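Local coordinates for type II restriction enzyme NlaIV (Neisseria lactamica, PDB 6QM2), which recognises the double-stranded DNA sequence GGNNCC and cuts it in the middle, leaving blunt ends with 5'-phosphates, at residues A[86-91]-A[121-126]; A[62-67]-A[79-84]; A[147-152]-A[189-194]. One frame throughout, in Å; residues are numbered along the deposited sequence.

Along the chain, contact 2 (62-67 with 79-84) closes before contact 1 (86-91 with 121-126) opens, and contact 3 (147-152 with 189-194) follows. Contact 1 lies at the middle of the five-stranded mixed sheet, joining strands 88-95 and 124-132. Contact 2, centred about 12 Å away, sits at the 66-67 edge of that sheet and touches contact 1 through Glu87 O and Leu79 N. Contact 3 lies beyond the end of strand 138-147, its centre about 13 Å from contact 1, and is linked to it by the Lys147-Asp124 salt bridge. Contacts 2 and 3, centres about 25 Å apart, do not touch; contact 1, which carries the metal-binding Glu90, touches both, joining sheet edge to helix 191-204.

Contact 1. Residues A[86-91]-A[121-126]; sequences RELLEV and LDVDYL. With K (potassium ion), chain C.
The ring of Tyr125 carries Glu90 on one face: Glu90 CB stands 4.1 Å from the centroid of the Tyr125 ring and 25° off its normal, a CH-pi contact displaced toward the rim. Beside it, Glu90 CG approaches Tyr125 CE2 at 3.6 Å. The two side chains run side by side in the same direction; CB and CG make the contact, while the carboxylate beyond them is turned 61° from the ring plane. Ile104 and Val148 also meet the tyrosine side chain.

These residues form one rung of a parallel strand pair. Asp124 N donates to Leu88 O (3.0 Å), Glu90 N to Asp124 O (2.8 Å) and Leu126 N to Glu90 O (2.8 Å). The opposite face of the sheet bears Leu89, Val91, Asp124 and Leu126. There Leu89 CD1 meets Leu126 CB at 3.8 Å, and both leucines pack on Leu54 of helix 44-60. The carboxylate of Asp124 is held by two partners: OD1 pairs with Lys147 and OD2 shares a water with Leu88 O.

A bend at the second torsion (chi2 79°) carries the Glu90 carboxylate away from strand 124-126, and Glu90 OE2 lies 3.3 Å, a long coordination distance, from a potassium ion that Ile104 O and a water also bind. With Asp76 nearby and Lys92 following Val91, the pattern is consistent with the metal-dependent PD-(D/E)XK nuclease motif of the clan. Asp76 OD2 and Glu90 OE1 lie close together, a pairing of like charges that would favour a cation beside them, consistent with the bound potassium.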
loop_
_atom_site.group_PDB
_atom_site.type_symbol
_atom_site.label_atom_id
_atom_site.label_comp_id
_atom_site.label_asym_id
_atom_site.label_seq_id
_atom_site.Cartn_x
_atom_site.Cartn_y
_atom_site.Cartn_z
ATOM N N ARG A 86 11.983 -21.689 -21.704
ATOM C CA ARG A 86 11.936 -20.763 -22.840
ATOM C C ARG A 86 10.614 -20.010 -22.828
ATOM O O ARG A 86 9.664 -20.420 -22.161
ATOM C CB ARG A 86 12.081 -21.517 -24.171
ATOM C CG ARG A 86 13.338 -22.372 -24.313
ATOM C CD ARG A 86 14.586 -21.513 -24.411
ATOM N NE ARG A 86 15.815 -22.269 -24.677
ATOM C CZ ARG A 86 16.481 -23.016 -23.788
ATOM N NH1 ARG A 86 16.043 -23.171 -22.538
ATOM N NH2 ARG A 86 17.602 -23.634 -24.160
ATOM N N GLU A 87 10.569 -18.908 -23.578
ATOM C CA GLU A 87 9.373 -18.068 -23.706
ATOM C C GLU A 87 8.897 -17.552 -22.333
ATOM O O GLU A 87 7.723 -17.685 -21.969
ATOM C CB GLU A 87 8.252 -18.818 -24.459
ATOM C CG GLU A 87 8.693 -19.585 -25.709
ATOM C CD GLU A 87 9.444 -18.734 -26.724
ATOM O OE1 GLU A 87 9.062 -17.565 -26.927
ATOM O OE2 GLU A 87 10.416 -19.238 -27.332
ATOM N N LEU A 88 9.834 -16.962 -21.588
ATOM C CA LEU A 88 9.606 -16.490 -20.214
ATOM C C LEU A 88 9.371 -14.977 -20.191
ATOM O O LEU A 88 10.132 -14.224 -20.804
ATOM C CB LEU A 88 10.808 -16.839 -19.337
ATOM C CG LEU A 88 11.283 -18.294 -19.375
ATOM C CD1 LEU A 88 12.493 -18.498 -18.477
ATOM C CD2 LEU A 88 10.160 -19.230 -18.969
ATOM N N LEU A 89 8.333 -14.544 -19.471
ATOM C CA LEU A 89 7.906 -13.142 -19.455
ATOM C C LEU A 89 7.889 -12.565 -18.035
ATOM O O LEU A 89 7.266 -13.136 -17.138
ATOM C CB LEU A 89 6.512 -13.026 -20.072
ATOM C CG LEU A 89 5.918 -11.622 -20.239
ATOM C CD1 LEU A 89 6.800 -10.748 -21.121
ATOM C CD2 LEU A 89 4.507 -11.712 -20.802
ATOM N N GLU A 90 8.580 -11.438 -17.850
ATOM C CA GLU A 90 8.526 -10.644 -16.615
ATOM C C GLU A 90 7.802 -9.334 -16.940
ATOM O O GLU A 90 8.152 -8.659 -17.910
ATOM C CB GLU A 90 9.946 -10.356 -16.102
ATOM C CG GLU A 90 10.033 -9.570 -14.788
ATOM C CD GLU A 90 9.799 -10.397 -13.532
ATOM O OE1 GLU A 90 9.520 -11.607 -13.631
ATOM O OE2 GLU A 90 9.901 -9.821 -12.423
ATOM N N VAL A 91 6.797 -8.987 -16.133
ATOM C CA VAL A 91 6.093 -7.709 -16.265
ATOM C C VAL A 91 6.614 -6.729 -15.222
ATOM O O VAL A 91 6.708 -7.068 -14.040
ATOM C CB VAL A 91 4.571 -7.859 -16.084
ATOM C CG1 VAL A 91 3.870 -6.510 -16.255
ATOM C CG2 VAL A 91 4.023 -8.880 -17.068
ATOM N N LEU A 121 18.574 -15.556 -18.245
ATOM C CA LEU A 121 19.135 -14.373 -18.911
ATOM C C LEU A 121 18.411 -13.982 -20.206
ATOM O O LEU A 121 18.582 -12.857 -20.684
ATOM C CB LEU A 121 20.620 -14.577 -19.212
ATOM C CG LEU A 121 21.530 -14.752 -17.994
ATOM C CD1 LEU A 121 22.863 -15.380 -18.371
ATOM C CD2 LEU A 121 21.744 -13.422 -17.292
ATOM N N ASP A 122 17.630 -14.903 -20.777
ATOM C CA ASP A 122 16.848 -14.635 -21.985
ATOM C C ASP A 122 15.379 -14.332 -21.671
ATOM O O ASP A 122 14.549 -14.355 -22.581
ATOM C CB ASP A 122 16.947 -15.828 -22.954
ATOM C CG ASP A 122 16.820 -15.418 -24.421
ATOM O OD1 ASP A 122 17.679 -14.647 -24.894
ATOM O OD2 ASP A 122 15.874 -15.874 -25.104
ATOM N N VAL A 123 15.054 -14.042 -20.406
ATOM C CA VAL A 123 13.698 -13.607 -20.036
ATOM C C VAL A 123 13.403 -12.262 -20.696
ATOM O O VAL A 123 14.272 -11.385 -20.743
ATOM C CB VAL A 123 13.517 -13.473 -18.505
ATOM C CG1 VAL A 123 12.184 -12.812 -18.156
ATOM C CG2 VAL A 123 13.618 -14.834 -17.823
ATOM N N ASP A 124 12.183 -12.117 -21.211
ATOM C CA ASP A 124 11.732 -10.857 -21.801
ATOM C C ASP A 124 11.011 -10.023 -20.743
ATOM O O ASP A 124 10.165 -10.540 -20.004
ATOM C CB ASP A 124 10.816 -11.110 -23.005
ATOM C CG ASP A 124 11.571 -11.635 -24.218
ATOM O OD1 ASP A 124 12.561 -10.999 -24.633
ATOM O OD2 ASP A 124 11.170 -12.680 -24.766
ATOM N N TYR A 125 11.366 -8.739 -20.675
ATOM C CA TYR A 125 10.772 -7.799 -19.728
ATOM C C TYR A 125 9.794 -6.891 -20.462
ATOM O O TYR A 125 10.217 -6.029 -21.235
ATOM C CB TYR A 125 11.856 -6.962 -19.040
ATOM C CG TYR A 125 12.678 -7.747 -18.047
ATOM C CD1 TYR A 125 13.665 -8.633 -18.476
ATOM C CD2 TYR A 125 12.472 -7.611 -16.678
ATOM C CE1 TYR A 125 14.420 -9.360 -17.568
ATOM C CE2 TYR A 125 13.227 -8.329 -15.763
ATOM C CZ TYR A 125 14.197 -9.203 -16.211
ATOM O OH TYR A 125 14.939 -9.916 -15.298
ATOM N N LEU A 126 8.498 -7.110 -20.239
ATOM C CA LEU A 126 7.453 -6.229 -20.756
ATOM C C LEU A 126 7.270 -5.112 -19.738
ATOM O O LEU A 126 6.731 -5.345 -18.654
ATOM C CB LEU A 126 6.143 -6.994 -20.971
ATOM C CG LEU A 126 4.961 -6.219 -21.572
ATOM C CD1 LEU A 126 5.259 -5.784 -22.999
ATOM C CD2 LEU A 126 3.695 -7.063 -21.520
HETATM K K K C . 11.591 -9.880 -9.576
HETATM O O HOH W 1 12.975 -17.794 -25.196
HETATM O O HOH W 2 12.675 -16.799 -21.978
HETATM O O HOH W 3 10.033 -14.774 -23.546
HETATM O O HOH W 4 12.955 -8.380 -7.199
#

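Contact 2. Residues A[62-67]-A[79-84]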
loop_
_atom_site.group_PDB
_atom_site.type_symbol
_atom_site.label_atom_id
_atom_site.label_comp_id
_atom_site.label_asym_id
_atom_site.label_seq_id
_atom_site.Cartn_x
_atom_site.Cartn_y
_atom_site.Cartn_z
ATOM N N GLU A 62 -7.693 -15.968 -24.451
ATOM C CA GLU A 62 -7.501 -17.422 -24.533
ATOM C C GLU A 62 -6.017 -17.836 -24.631
ATOM O O GLU A 62 -5.723 -18.998 -24.933
ATOM C CB GLU A 62 -8.302 -18.025 -25.710
ATOM C CG GLU A 62 -9.772 -17.601 -25.817
ATOM C CD GLU A 62 -10.751 -18.594 -25.199
ATOM O OE1 GLU A 62 -10.445 -19.189 -24.139
ATOM O OE2 GLU A 62 -11.845 -18.772 -25.777
ATOM N N ILE A 63 -5.093 -16.910 -24.340
ATOM C CA ILE A 63 -3.661 -17.142 -24.554
ATOM C C ILE A 63 -3.121 -18.047 -23.448
ATOM O O ILE A 63 -3.465 -17.910 -22.273
ATOM C CB ILE A 63 -2.847 -15.826 -24.655
ATOM C CG1 ILE A 63 -3.334 -15.009 -25.859
ATOM C CG2 ILE A 63 -1.350 -16.113 -24.792
ATOM C CD1 ILE A 63 -2.742 -13.620 -25.967
ATOM N N GLU A 64 -2.260 -18.965 -23.861
ATOM C CA GLU A 64 -1.829 -20.080 -23.042
ATOM C C GLU A 64 -0.665 -19.617 -22.170
ATOM O O GLU A 64 0.282 -19.017 -22.685
ATOM C CB GLU A 64 -1.407 -21.215 -23.982
ATOM C CG GLU A 64 -1.480 -22.617 -23.408
ATOM C CD GLU A 64 -1.342 -23.686 -24.482
ATOM O OE1 GLU A 64 -2.024 -23.581 -25.527
ATOM O OE2 GLU A 64 -0.553 -24.635 -24.281
ATOM N N PHE A 65 -0.747 -19.863 -20.860
ATOM C CA PHE A 65 0.359 -19.552 -19.938
ATOM C C PHE A 65 0.232 -20.213 -18.568
ATOM O O PHE A 65 -0.844 -20.658 -18.174
ATOM C CB PHE A 65 0.504 -18.034 -19.726
ATOM C CG PHE A 65 -0.650 -17.405 -18.990
ATOM C CD1 PHE A 65 -0.667 -17.354 -17.598
ATOM C CD2 PHE A 65 -1.719 -16.861 -19.688
ATOM C CE1 PHE A 65 -1.732 -16.781 -16.922
ATOM C CE2 PHE A 65 -2.785 -16.286 -19.017
ATOM C CZ PHE A 65 -2.792 -16.246 -17.634
ATOM N N ASP A 66 1.352 -20.242 -17.853
ATOM C CA ASP A 66 1.387 -20.561 -16.426
ATOM C C ASP A 66 1.904 -19.354 -15.655
ATOM O O ASP A 66 2.573 -18.484 -16.218
ATOM C CB ASP A 66 2.295 -21.768 -16.152
ATOM C CG ASP A 66 1.627 -23.096 -16.456
ATOM O OD1 ASP A 66 0.382 -23.189 -16.384
ATOM O OD2 ASP A 66 2.361 -24.060 -16.757
ATOM N N VAL A 67 1.592 -19.321 -14.360
ATOM C CA VAL A 67 2.027 -18.241 -13.468
ATOM C C VAL A 67 3.131 -18.729 -12.547
ATOM O O VAL A 67 3.185 -19.906 -12.179
ATOM C CB VAL A 67 0.872 -17.648 -12.622
ATOM C CG1 VAL A 67 -0.098 -16.890 -13.518
ATOM C CG2 VAL A 67 0.141 -18.714 -11.803
ATOM N N LEU A 79 5.097 -18.501 -21.003
ATOM C CA LEU A 79 4.274 -18.494 -22.228
ATOM C C LEU A 79 4.227 -19.838 -22.990
ATOM O O LEU A 79 3.434 -19.990 -23.927
ATOM C CB LEU A 79 4.730 -17.377 -23.173
ATOM C CG LEU A 79 4.685 -15.960 -22.598
ATOM C CD1 LEU A 79 5.289 -14.966 -23.582
ATOM C CD2 LEU A 79 3.257 -15.567 -22.238
ATOM N N ASN A 80 5.077 -20.789 -22.595
ATOM C CA ASN A 80 5.108 -22.133 -23.159
ATOM C C ASN A 80 4.923 -23.130 -22.008
ATOM O O ASN A 80 5.849 -23.359 -21.226
ATOM C CB ASN A 80 6.450 -22.336 -23.873
ATOM C CG ASN A 80 6.506 -23.609 -24.699
ATOM O OD1 ASN A 80 5.891 -24.627 -24.368
ATOM N ND2 ASN A 80 7.277 -23.562 -25.776
ATOM N N LYS A 81 3.724 -23.708 -21.905
ATOM C CA LYS A 81 3.384 -24.643 -20.813
ATOM C C LYS A 81 4.256 -25.904 -20.776
ATOM O O LYS A 81 4.525 -26.442 -19.698
ATOM C CB LYS A 81 1.904 -25.050 -20.880
ATOM C CG LYS A 81 0.935 -23.948 -20.471
ATOM C CD LYS A 81 -0.527 -24.364 -20.611
ATOM C CE LYS A 81 -0.996 -25.313 -19.513
ATOM N NZ LYS A 81 -1.262 -24.636 -18.214
ATOM N N LYS A 82 4.687 -26.362 -21.953
ATOM C CA LYS A 82 5.521 -27.564 -22.083
ATOM C C LYS A 82 7.024 -27.304 -21.915
ATOM O O LYS A 82 7.763 -28.215 -21.536
ATOM C CB LYS A 82 5.256 -28.257 -23.425
ATOM C CG LYS A 82 3.892 -28.926 -23.503
ATOM C CD LYS A 82 3.740 -29.757 -24.765
ATOM C CE LYS A 82 2.525 -30.668 -24.680
ATOM N NZ LYS A 82 2.390 -31.523 -25.892
ATOM N N ASP A 83 7.468 -26.077 -22.201
ATOM C CA ASP A 83 8.876 -25.687 -22.047
ATOM C C ASP A 83 8.991 -24.483 -21.104
ATOM O O ASP A 83 8.859 -23.329 -21.519
ATOM C CB ASP A 83 9.498 -25.381 -23.420
ATOM C CG ASP A 83 11.029 -25.385 -23.403
ATOM O OD1 ASP A 83 11.647 -25.520 -22.322
ATOM O OD2 ASP A 83 11.620 -25.258 -24.497
ATOM N N ARG A 84 9.255 -24.766 -19.830
ATOM C CA ARG A 84 9.374 -23.724 -18.803
ATOM C C ARG A 84 10.799 -23.149 -18.669
ATOM O O ARG A 84 11.101 -22.466 -17.687
ATOM C CB ARG A 84 8.852 -24.247 -17.449
ATOM C CG ARG A 84 7.338 -24.118 -17.274
ATOM C CD ARG A 84 6.924 -23.806 -15.832
ATOM N NE ARG A 84 6.583 -25.007 -15.077
ATOM C CZ ARG A 84 5.446 -25.698 -15.207
ATOM N NH1 ARG A 84 4.505 -25.325 -16.079
ATOM N NH2 ARG A 84 5.248 -26.785 -14.463
HETATM O O HOH W 5 1.616 -18.227 -24.975
#
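Lys81 lays its aliphatic chain across Glu64 at about a right angle, with Lys81 CD 3.4 Å from Glu64 CG. The same Lys81 CD also lies near the carboxylate, 3.7 Å from Glu64 OE2, but the amine is not there: Glu64 OE2 is 6.1 Å from Lys81 NZ. Bends at the third and fourth torsions (chi3 75°) turn the lysine chain past Glu64 and bring its amine to Asp66 instead.

Asp66 is the centre of a small salt-bridge network, each carboxylate oxygen serving a different cation. Lys81 NZ donates to Asp66 OD1 at 2.9 Å, meeting it on the syn side but 33° out of the carboxylate plane. Asp66 OD2 pairs with Arg84 NH1 at 2.6 Å, the oxygen lying at the guanidinium edge. Carboxylate and guanidinium planes are 59° apart, which fits a one-nitrogen contact and not a bidentate pairing. Two cations on one carboxylate would be expected to favour its ionised form. Lys81 and Arg84 also touch a crystal neighbour, which may influence their conformations.

The turn carrying these cations is shaped by Asn80, whose OD1 accepts from Asp83 N at 3.0 Å, an Asx motif in which the donor sits above the carbonyl plane; Lys6 NZ bonds to the same oxygen. At the other end, a water lies 2.8 Å from Glu64 O and 2.7 Å from Leu79 O.

In the fold, the contact ties the approach to edge strand 66-67 to the loop between strands 77-78 and 88-95. Phe65 packs on helix 44-60 and meets Phe77 edge-to-face, while Leu79 reaches helix 9-18.

Contact 3. Residues A[147-152]-A[189-194]; sequences KVWQIT and ECLEDF
Trp149 lies flat against the N-terminal turn of helix 191-204, whose N-cap is Cys190: Cys190 SG accepts a weak capping bond from Asp193 N at 3.6 Å. The evidence for the flat packing is a pair of CH-pi contacts over the same indole face: Cys190 CA is 4.0 Å from the centroid of the Trp149 six-membered ring, and Leu191 CB is 4.1 Å from that of the five-membered ring. Leu191 N also stands above this face, so the indole spans the junction between cap and first helical residue. On the opposite face lie Lys147 CB and Gln150 CG, from the tryptophan's own turn, and the ring is thus sandwiched between its own segment and the helix start. Its CG is set between the backbone N and the carbonyl carbon (chi1 49°), an orientation that stands the indole up between the two segments. The side chains of Trp149 and Leu191 cross at about a right angle.

One turn further along the helix, Phe194 projects toward the 147-152 segment. Trp149 CB packs against Phe194 CB at 3.4 Å, which places the second aromatic beside the base of the first. Val148 comes over a face of the Phe194 ring, with CG1 4.1 Å from the centroid and 24° off the normal; the two side chains are roughly perpendicular. Tyr110 of helix 107-116 touches both Val148 and Phe194, extending this apolar cluster. The contact therefore joins the turn after strand 138-147 to the start of helix 191-204 by packing, with no hydrogen bond between the two segments.

The Phe194 ring edge is occupied by Thr152 OG1, 3.2 Å from Phe194 CD1; this hydroxyl donates to Val148 O at 2.9 Å.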
loop_
_atom_site.group_PDB
_atom_site.type_symbol
_atom_site.label_atom_id
_atom_site.label_comp_id
_atom_site.label_asym_id
_atom_site.label_seq_id
_atom_site.Cartn_x
_atom_site.Cartn_y
_atom_site.Cartn_z
ATOM N N LYS A 147 15.496 -7.119 -22.854
ATOM C CA LYS A 147 16.236 -8.127 -22.078
ATOM C C LYS A 147 16.813 -7.475 -20.823
ATOM O O LYS A 147 16.929 -6.252 -20.758
ATOM C CB LYS A 147 17.366 -8.753 -22.914
ATOM C CG LYS A 147 16.993 -10.041 -23.638
ATOM C CD LYS A 147 15.908 -9.836 -24.685
ATOM C CE LYS A 147 15.662 -11.108 -25.490
ATOM N NZ LYS A 147 15.186 -12.250 -24.660
ATOM N N VAL A 148 17.185 -8.292 -19.837
ATOM C CA VAL A 148 17.767 -7.791 -18.574
ATOM C C VAL A 148 19.031 -6.948 -18.792
ATOM O O VAL A 148 19.242 -5.959 -18.098
ATOM C CB VAL A 148 18.057 -8.939 -17.558
ATOM C CG1 VAL A 148 19.201 -9.843 -18.018
ATOM C CG2 VAL A 148 18.343 -8.378 -16.171
ATOM N N TRP A 149 19.852 -7.346 -19.760
ATOM C CA TRP A 149 21.090 -6.624 -20.096
ATOM C C TRP A 149 20.830 -5.262 -20.759
ATOM O O TRP A 149 21.664 -4.365 -20.665
ATOM C CB TRP A 149 22.062 -7.490 -20.941
ATOM C CG TRP A 149 21.482 -8.207 -22.149
ATOM C CD1 TRP A 149 20.923 -9.463 -22.173
ATOM C CD2 TRP A 149 21.439 -7.729 -23.497
ATOM N NE1 TRP A 149 20.513 -9.779 -23.443
ATOM C CE2 TRP A 149 20.820 -8.736 -24.278
ATOM C CE3 TRP A 149 21.851 -6.543 -24.122
ATOM C CZ2 TRP A 149 20.607 -8.594 -25.657
ATOM C CZ3 TRP A 149 21.637 -6.398 -25.498
ATOM C CH2 TRP A 149 21.022 -7.422 -26.247
ATOM N N GLN A 150 19.676 -5.108 -21.408
ATOM C CA GLN A 150 19.284 -3.832 -22.029
ATOM C C GLN A 150 18.772 -2.774 -21.039
ATOM O O GLN A 150 18.723 -1.591 -21.377
ATOM C CB GLN A 150 18.218 -4.062 -23.110
ATOM C CG GLN A 150 18.710 -4.850 -24.314
ATOM C CD GLN A 150 17.627 -5.041 -25.358
ATOM O OE1 GLN A 150 16.558 -5.579 -25.069
ATOM N NE2 GLN A 150 17.900 -4.599 -26.577
ATOM N N ILE A 151 18.390 -3.191 -19.833
ATOM C CA ILE A 151 17.841 -2.271 -18.830
ATOM C C ILE A 151 18.719 -2.132 -17.582
ATOM O O ILE A 151 18.256 -1.610 -16.570
ATOM C CB ILE A 151 16.389 -2.659 -18.443
ATOM C CG1 ILE A 151 16.336 -3.973 -17.647
ATOM C CG2 ILE A 151 15.529 -2.763 -19.696
ATOM C CD1 ILE A 151 14.937 -4.377 -17.235
ATOM N N THR A 152 19.968 -2.592 -17.646
ATOM C CA THR A 152 20.920 -2.426 -16.543
ATOM C C THR A 152 22.228 -1.854 -17.056
ATOM O O THR A 152 22.505 -1.872 -18.256
ATOM C CB THR A 152 21.217 -3.748 -15.807
ATOM O OG1 THR A 152 21.524 -4.771 -16.760
ATOM C CG2 THR A 152 20.031 -4.175 -14.967
ATOM N N GLU A 189 25.770 -3.450 -23.698
ATOM C CA GLU A 189 25.608 -3.616 -25.147
ATOM C C GLU A 189 25.144 -5.020 -25.541
ATOM O O GLU A 189 24.433 -5.187 -26.536
ATOM C CB GLU A 189 26.919 -3.278 -25.866
ATOM C CG GLU A 189 27.290 -1.801 -25.776
ATOM C CD GLU A 189 28.741 -1.499 -26.120
ATOM O OE1 GLU A 189 29.502 -2.416 -26.511
ATOM O OE2 GLU A 189 29.123 -0.319 -25.991
ATOM N N CYS A 190 25.551 -6.019 -24.760
ATOM C CA CYS A 190 25.200 -7.408 -25.019
ATOM C C CYS A 190 25.128 -8.226 -23.731
ATOM O O CYS A 190 25.566 -7.778 -22.664
ATOM C CB CYS A 190 26.246 -8.025 -25.937
ATOM S SG CYS A 190 27.892 -8.057 -25.193
ATOM N N LEU A 191 24.588 -9.435 -23.859
ATOM C CA LEU A 191 24.498 -10.392 -22.756
ATOM C C LEU A 191 25.852 -10.690 -22.108
ATOM O O LEU A 191 25.950 -10.739 -20.887
ATOM C CB LEU A 191 23.866 -11.700 -23.250
ATOM C CG LEU A 191 23.825 -12.892 -22.292
ATOM C CD1 LEU A 191 23.089 -12.527 -21.018
ATOM C CD2 LEU A 191 23.164 -14.081 -22.967
ATOM N N GLU A 192 26.886 -10.884 -22.922
ATOM C CA GLU A 192 28.204 -11.290 -22.413
ATOM C C GLU A 192 28.775 -10.259 -21.438
ATOM O O GLU A 192 29.339 -10.626 -20.402
ATOM C CB GLU A 192 29.203 -11.542 -23.557
ATOM C CG GLU A 192 28.956 -12.813 -24.375
ATOM C CD GLU A 192 27.943 -12.657 -25.506
ATOM O OE1 GLU A 192 27.401 -11.545 -25.705
ATOM O OE2 GLU A 192 27.683 -13.663 -26.206
ATOM N N ASP A 193 28.607 -8.977 -21.772
ATOM C CA ASP A 193 29.086 -7.875 -20.926
ATOM C C ASP A 193 28.330 -7.803 -19.599
ATOM O O ASP A 193 28.952 -7.656 -18.547
ATOM C CB ASP A 193 28.988 -6.530 -21.664
ATOM C CG ASP A 193 29.964 -6.416 -22.840
ATOM O OD1 ASP A 193 30.766 -7.342 -23.080
ATOM O OD2 ASP A 193 29.928 -5.380 -23.534
ATOM N N PHE A 194 27.000 -7.907 -19.658
ATOM C CA PHE A 194 26.158 -8.008 -18.451
ATOM C C PHE A 194 26.645 -9.131 -17.527
ATOM O O PHE A 194 26.835 -8.919 -16.331
ATOM C CB PHE A 194 24.684 -8.227 -18.836
ATOM C CG PHE A 194 23.766 -8.512 -17.668
ATOM C CD1 PHE A 194 23.233 -7.476 -16.916
ATOM C CD2 PHE A 194 23.421 -9.817 -17.330
ATOM C CE1 PHE A 194 22.385 -7.734 -15.847
ATOM C CE2 PHE A 194 22.575 -10.079 -16.260
ATOM C CZ PHE A 194 22.056 -9.037 -15.517
#